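PDB 5U22: N2152 from Neocallimastix frontalis, which is a family 39 glycoside hydrolase of a rumen anaerobic fungus that probably cleaves rare arabinosyl substrates, perhaps with broad specificity. Local coordinates for residues Leu361-Lys375 with Asn389-Ile403. Residues are numbered along the deposited sequence; the frame is centred on the assembly and turned at random.
Sequences LPSFLGSSAHVKVEK and NTIFEKNYSISNGQI
Glu393 OE2 accepts a hydrogen bond of 2.6 Å from His370 NE2, approached from the anti side of the carboxylate, while at the other edge of the imidazole ND1 donates to Asn395 OD1 at 2.7 Å. Both acceptors lie close to the ring plane, and the two bonds fix the ring's rotation. With both nitrogens donating, the imidazole is consistent with a protonated, positively charged ring. With CG anti to the backbone N (chi1 -173°) and the ring turned by chi2 of 71°, ND1 and NE2 are directed to acceptors two residues apart on 389-397. A water links Glu393 OE1 to Lys372 NZ; a second joins Glu374 OE1 and Thr390 OG1, while Glu374 OE2 forms a salt bridge with Arg417. These polar groups share one face of an antiparallel ladder between strands 368-375 and 389-397 in the beta-sandwich domain that accompanies the TIM barrel; strand 415-422 flanks 368-375 on its other side. A classic beta bulge sets Ile391 and Phe392 both opposite Val373. On the reverse face Val373 CG2 sits over the Phe392 ring in a CH-pi contact, 4.0 Å from the centroid, and Val371 CG2 approaches Tyr396 CD1 at 3.4 Å. Val405 of strand 403-408 packs against Val373 and both aromatic side chains.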
loop_
_atom_site.group_PDB
_atom_site.type_symbol
_atom_site.label_atom_id
_atom_site.label_comp_id
_atom_site.label_asym_id
_atom_site.label_seq_id
_atom_site.Cartn_x
_atom_site.Cartn_y
_atom_site.Cartn_z
ATOM N N LEU A 361 12.458 -25.457 2.000
ATOM C CA LEU A 361 13.302 -24.570 2.790
ATOM C C LEU A 361 14.669 -24.413 2.133
ATOM O O LEU A 361 15.183 -25.357 1.518
ATOM C CB LEU A 361 13.457 -25.100 4.220
ATOM C CG LEU A 361 12.323 -24.758 5.182
ATOM C CD1 LEU A 361 12.454 -25.554 6.468
ATOM C CD2 LEU A 361 12.284 -23.259 5.493
ATOM N N PRO A 362 15.272 -23.231 2.226
ATOM C CA PRO A 362 16.594 -23.027 1.630
ATOM C C PRO A 362 17.611 -24.041 2.130
ATOM O O PRO A 362 17.684 -24.355 3.321
ATOM C CB PRO A 362 16.959 -21.613 2.075
ATOM C CG PRO A 362 15.647 -20.933 2.254
ATOM C CD PRO A 362 14.737 -21.994 2.825
ATOM N N SER A 363 18.411 -24.538 1.193
ATOM C CA SER A 363 19.479 -25.452 1.546
ATOM C C SER A 363 20.526 -24.784 2.413
ATOM O O SER A 363 21.262 -25.489 3.118
ATOM C CB SER A 363 20.109 -26.022 0.281
ATOM O OG SER A 363 20.648 -24.983 -0.510
ATOM N N PHE A 364 20.601 -23.440 2.410
ATOM C CA PHE A 364 21.587 -22.801 3.278
ATOM C C PHE A 364 21.287 -23.039 4.753
ATOM O O PHE A 364 22.181 -22.873 5.585
ATOM C CB PHE A 364 21.744 -21.291 2.965
ATOM C CG PHE A 364 20.526 -20.428 3.236
ATOM C CD1 PHE A 364 20.083 -20.168 4.535
ATOM C CD2 PHE A 364 19.894 -19.779 2.184
ATOM C CE1 PHE A 364 18.980 -19.350 4.762
ATOM C CE2 PHE A 364 18.800 -18.950 2.402
ATOM C CZ PHE A 364 18.338 -18.741 3.684
ATOM N N LEU A 365 20.064 -23.449 5.091
ATOM C CA LEU A 365 19.747 -23.786 6.472
ATOM C C LEU A 365 20.269 -25.159 6.876
ATOM O O LEU A 365 20.273 -25.469 8.070
ATOM C CB LEU A 365 18.233 -23.730 6.695
ATOM C CG LEU A 365 17.562 -22.366 6.501
ATOM C CD1 LEU A 365 16.035 -22.479 6.528
ATOM C CD2 LEU A 365 18.027 -21.383 7.560
ATOM N N GLY A 366 20.713 -25.978 5.924
ATOM C CA GLY A 366 21.174 -27.312 6.276
ATOM C C GLY A 366 20.051 -28.126 6.883
ATOM O O GLY A 366 18.903 -28.076 6.437
ATOM N N SER A 367 20.372 -28.894 7.921
ATOM C CA SER A 367 19.375 -29.762 8.530
ATOM C C SER A 367 18.766 -29.158 9.780
ATOM O O SER A 367 17.948 -29.810 10.441
ATOM C CB SER A 367 19.991 -31.123 8.866
ATOM O OG SER A 367 20.912 -30.977 9.925
ATOM N N SER A 368 19.135 -27.925 10.113
ATOM C CA SER A 368 18.760 -27.322 11.381
ATOM C C SER A 368 18.493 -25.846 11.159
ATOM O O SER A 368 19.386 -25.119 10.716
ATOM C CB SER A 368 19.869 -27.509 12.415
ATOM O OG SER A 368 19.401 -27.139 13.692
ATOM N N ALA A 369 17.283 -25.403 11.486
ATOM C CA ALA A 369 16.909 -24.006 11.347
ATOM C C ALA A 369 16.640 -23.398 12.713
ATOM O O ALA A 369 15.969 -24.002 13.554
ATOM C CB ALA A 369 15.673 -23.854 10.460
ATOM N N HIS A 370 17.150 -22.194 12.932
ATOM C CA HIS A 370 16.809 -21.448 14.135
ATOM C C HIS A 370 15.552 -20.622 13.869
ATOM O O HIS A 370 15.527 -19.812 12.935
ATOM C CB HIS A 370 17.961 -20.550 14.564
ATOM C CG HIS A 370 17.720 -19.892 15.878
ATOM N ND1 HIS A 370 17.735 -20.589 17.068
ATOM C CD2 HIS A 370 17.400 -18.615 16.190
ATOM C CE1 HIS A 370 17.458 -19.764 18.060
ATOM N NE2 HIS A 370 17.263 -18.558 17.556
ATOM N N VAL A 371 14.514 -20.826 14.678
ATOM C CA VAL A 371 13.202 -20.221 14.446
ATOM C C VAL A 371 12.869 -19.298 15.608
ATOM O O VAL A 371 12.767 -19.746 16.755
ATOM C CB VAL A 371 12.111 -21.287 14.267
ATOM C CG1 VAL A 371 10.749 -20.632 14.062
ATOM C CG2 VAL A 371 12.471 -22.189 13.090
ATOM N N LYS A 372 12.699 -18.015 15.317
ATOM C CA LYS A 372 12.224 -17.058 16.301
ATOM C C LYS A 372 10.828 -16.610 15.896
ATOM O O LYS A 372 10.623 -16.155 14.766
ATOM C CB LYS A 372 13.167 -15.863 16.402
ATOM C CG LYS A 372 12.688 -14.771 17.347
ATOM C CD LYS A 372 13.729 -13.666 17.407
ATOM C CE LYS A 372 13.414 -12.622 18.470
ATOM N NZ LYS A 372 14.437 -11.523 18.453
ATOM N N VAL A 373 9.876 -16.754 16.808
ATOM C CA VAL A 373 8.474 -16.435 16.554
ATOM C C VAL A 373 8.106 -15.251 17.439
ATOM O O VAL A 373 8.271 -15.310 18.663
ATOM C CB VAL A 373 7.572 -17.651 16.829
ATOM C CG1 VAL A 373 6.123 -17.325 16.521
ATOM C CG2 VAL A 373 8.041 -18.844 16.000
ATOM N N GLU A 374 7.621 -14.171 16.827
ATOM C CA GLU A 374 7.293 -12.953 17.557
ATOM C C GLU A 374 5.867 -12.509 17.254
ATOM O O GLU A 374 5.281 -12.874 16.231
ATOM C CB GLU A 374 8.231 -11.796 17.200
ATOM C CG GLU A 374 9.686 -12.113 17.281
ATOM C CD GLU A 374 10.523 -10.967 16.756
ATOM O OE1 GLU A 374 10.566 -9.924 17.433
ATOM O OE2 GLU A 374 11.103 -11.097 15.659
ATOM N N LYS A 375 5.328 -11.673 18.144
ATOM C CA LYS A 375 4.034 -11.043 17.919
ATOM C C LYS A 375 4.102 -9.568 18.281
ATOM O O LYS A 375 4.901 -9.149 19.124
ATOM C CB LYS A 375 2.914 -11.711 18.726
ATOM C CG LYS A 375 3.059 -11.584 20.239
ATOM C CD LYS A 375 1.869 -12.226 20.934
ATOM C CE LYS A 375 2.087 -12.359 22.444
ATOM N NZ LYS A 375 2.230 -11.039 23.104
ATOM N N ASN A 389 6.884 -8.878 21.133
ATOM C CA ASN A 389 7.265 -9.839 22.155
ATOM C C ASN A 389 7.683 -11.131 21.474
ATOM O O ASN A 389 7.082 -11.538 20.479
ATOM C CB ASN A 389 6.103 -10.108 23.113
ATOM C CG ASN A 389 5.360 -8.839 23.486
ATOM O OD1 ASN A 389 4.215 -8.627 23.080
ATOM N ND2 ASN A 389 6.021 -7.979 24.243
ATOM N N THR A 390 8.706 -11.780 22.012
ATOM C CA THR A 390 9.119 -13.071 21.493
ATOM C C THR A 390 8.274 -14.160 22.152
ATOM O O THR A 390 8.339 -14.350 23.368
ATOM C CB THR A 390 10.609 -13.287 21.730
ATOM O OG1 THR A 390 11.326 -12.244 21.065
ATOM C CG2 THR A 390 11.045 -14.627 21.139
ATOM N N ILE A 391 7.457 -14.846 21.352
ATOM C CA ILE A 391 6.653 -15.955 21.868
ATOM C C ILE A 391 7.550 -17.122 22.267
ATOM O O ILE A 391 7.479 -17.627 23.391
ATOM C CB ILE A 391 5.611 -16.391 20.822
ATOM C CG1 ILE A 391 4.758 -15.198 20.383
ATOM C CG2 ILE A 391 4.747 -17.518 21.373
ATOM C CD1 ILE A 391 3.709 -15.567 19.348
ATOM N N PHE A 392 8.393 -17.575 21.345
ATOM C CA PHE A 392 9.378 -18.608 21.627
ATOM C C PHE A 392 10.441 -18.566 20.539
ATOM O O PHE A 392 10.252 -17.961 19.479
ATOM C CB PHE A 392 8.747 -20.007 21.736
ATOM C CG PHE A 392 8.184 -20.555 20.436
ATOM C CD1 PHE A 392 8.993 -21.255 19.551
ATOM C CD2 PHE A 392 6.842 -20.440 20.150
ATOM C CE1 PHE A 392 8.480 -21.781 18.378
ATOM C CE2 PHE A 392 6.318 -20.959 18.978
ATOM C CZ PHE A 392 7.134 -21.630 18.087
ATOM N N GLU A 393 11.564 -19.221 20.824
ATOM C CA GLU A 393 12.708 -19.257 19.921
ATOM C C GLU A 393 13.431 -20.579 20.133
ATOM O O GLU A 393 13.855 -20.863 21.254
ATOM C CB GLU A 393 13.628 -18.067 20.211
ATOM C CG GLU A 393 14.855 -17.983 19.370
ATOM C CD GLU A 393 15.543 -16.634 19.492
ATOM O OE1 GLU A 393 15.170 -15.845 20.396
ATOM O OE2 GLU A 393 16.441 -16.363 18.671
ATOM N N LYS A 394 13.556 -21.395 19.086
ATOM C CA LYS A 394 14.229 -22.681 19.227
ATOM C C LYS A 394 14.636 -23.188 17.850
ATOM O O LYS A 394 14.235 -22.643 16.817
ATOM C CB LYS A 394 13.345 -23.708 19.946
ATOM C CG LYS A 394 12.138 -24.151 19.143
ATOM C CD LYS A 394 11.330 -25.189 19.899
ATOM C CE LYS A 394 10.113 -25.629 19.089
ATOM N NZ LYS A 394 9.179 -26.461 19.892
ATOM N N ASN A 395 15.439 -24.249 17.853
ATOM C CA ASN A 395 15.878 -24.865 16.610
ATOM C C ASN A 395 14.876 -25.921 16.176
ATOM O O ASN A 395 14.283 -26.617 17.008
ATOM C CB ASN A 395 17.268 -25.496 16.763
ATOM C CG ASN A 395 18.380 -24.457 16.949
ATOM O OD1 ASN A 395 18.200 -23.257 16.693
ATOM N ND2 ASN A 395 19.542 -24.926 17.387
ATOM N N TYR A 396 14.670 -26.018 14.865
ATOM C CA TYR A 396 13.815 -27.028 14.259
ATOM C C TYR A 396 14.658 -27.908 13.351
ATOM O O TYR A 396 15.434 -27.396 12.536
ATOM C CB TYR A 396 12.699 -26.389 13.430
ATOM C CG TYR A 396 11.516 -25.867 14.217
ATOM C CD1 TYR A 396 11.646 -24.780 15.070
ATOM C CD2 TYR A 396 10.260 -26.450 14.081
ATOM C CE1 TYR A 396 10.565 -24.296 15.778
ATOM C CE2 TYR A 396 9.168 -25.971 14.786
ATOM C CZ TYR A 396 9.323 -24.895 15.627
ATOM O OH TYR A 396 8.239 -24.421 16.330
ATOM N N SER A 397 14.486 -29.224 13.469
ATOM C CA SER A 397 15.122 -30.152 12.545
ATOM C C SER A 397 14.370 -30.142 11.218
ATOM O O SER A 397 13.136 -30.229 11.189
ATOM C CB SER A 397 15.145 -31.556 13.152
ATOM O OG SER A 397 15.617 -32.522 12.227
ATOM N N ILE A 398 15.110 -30.025 10.118
ATOM C CA ILE A 398 14.524 -29.951 8.783
ATOM C C ILE A 398 14.560 -31.339 8.161
ATOM O O ILE A 398 15.625 -31.956 8.074
ATOM C CB ILE A 398 15.270 -28.935 7.901
ATOM C CG1 ILE A 398 15.150 -27.532 8.497
ATOM C CG2 ILE A 398 14.717 -28.948 6.475
ATOM C CD1 ILE A 398 16.027 -26.479 7.829
ATOM N N SER A 399 13.399 -31.822 7.729
ATOM C CA SER A 399 13.270 -33.100 7.040
ATOM C C SER A 399 12.631 -32.847 5.684
ATOM O O SER A 399 11.496 -32.357 5.615
ATOM C CB SER A 399 12.430 -34.090 7.853
ATOM N N ASN A 400 13.350 -33.196 4.615
ATOM C CA ASN A 400 12.854 -33.046 3.248
ATOM C C ASN A 400 12.426 -31.611 2.981
ATOM O O ASN A 400 11.381 -31.358 2.375
ATOM C CB ASN A 400 11.707 -34.008 2.960
ATOM C CG ASN A 400 12.151 -35.444 2.965
ATOM O OD1 ASN A 400 13.107 -35.810 2.283
ATOM N ND2 ASN A 400 11.472 -36.269 3.756
ATOM N N GLY A 401 13.237 -30.672 3.463
ATOM C CA GLY A 401 13.017 -29.255 3.257
ATOM C C GLY A 401 11.803 -28.668 3.938
ATOM O O GLY A 401 11.394 -27.565 3.580
ATOM N N GLN A 402 11.216 -29.361 4.911
ATOM C CA GLN A 402 9.931 -28.963 5.471
ATOM C C GLN A 402 10.029 -28.834 6.982
ATOM O O GLN A 402 10.663 -29.666 7.636
ATOM C CB GLN A 402 8.841 -29.991 5.100
ATOM C CG GLN A 402 7.370 -29.539 5.317
ATOM C CD GLN A 402 6.859 -29.731 6.746
ATOM O OE1 GLN A 402 7.478 -30.409 7.552
ATOM N NE2 GLN A 402 5.718 -29.144 7.049
ATOM N N ILE A 403 9.413 -27.771 7.527
ATOM C CA ILE A 403 9.064 -27.686 8.945
ATOM C C ILE A 403 7.645 -27.132 9.067
ATOM O O ILE A 403 7.128 -26.474 8.161
ATOM C CB ILE A 403 10.042 -26.821 9.780
ATOM C CG1 ILE A 403 9.832 -25.326 9.522
ATOM C CG2 ILE A 403 11.495 -27.218 9.513
ATOM C CD1 ILE A 403 10.735 -24.439 10.345
HETATM O O HOH W 1 16.171 -13.236 20.480
HETATM O O HOH W 2 10.107 -9.809 20.073
#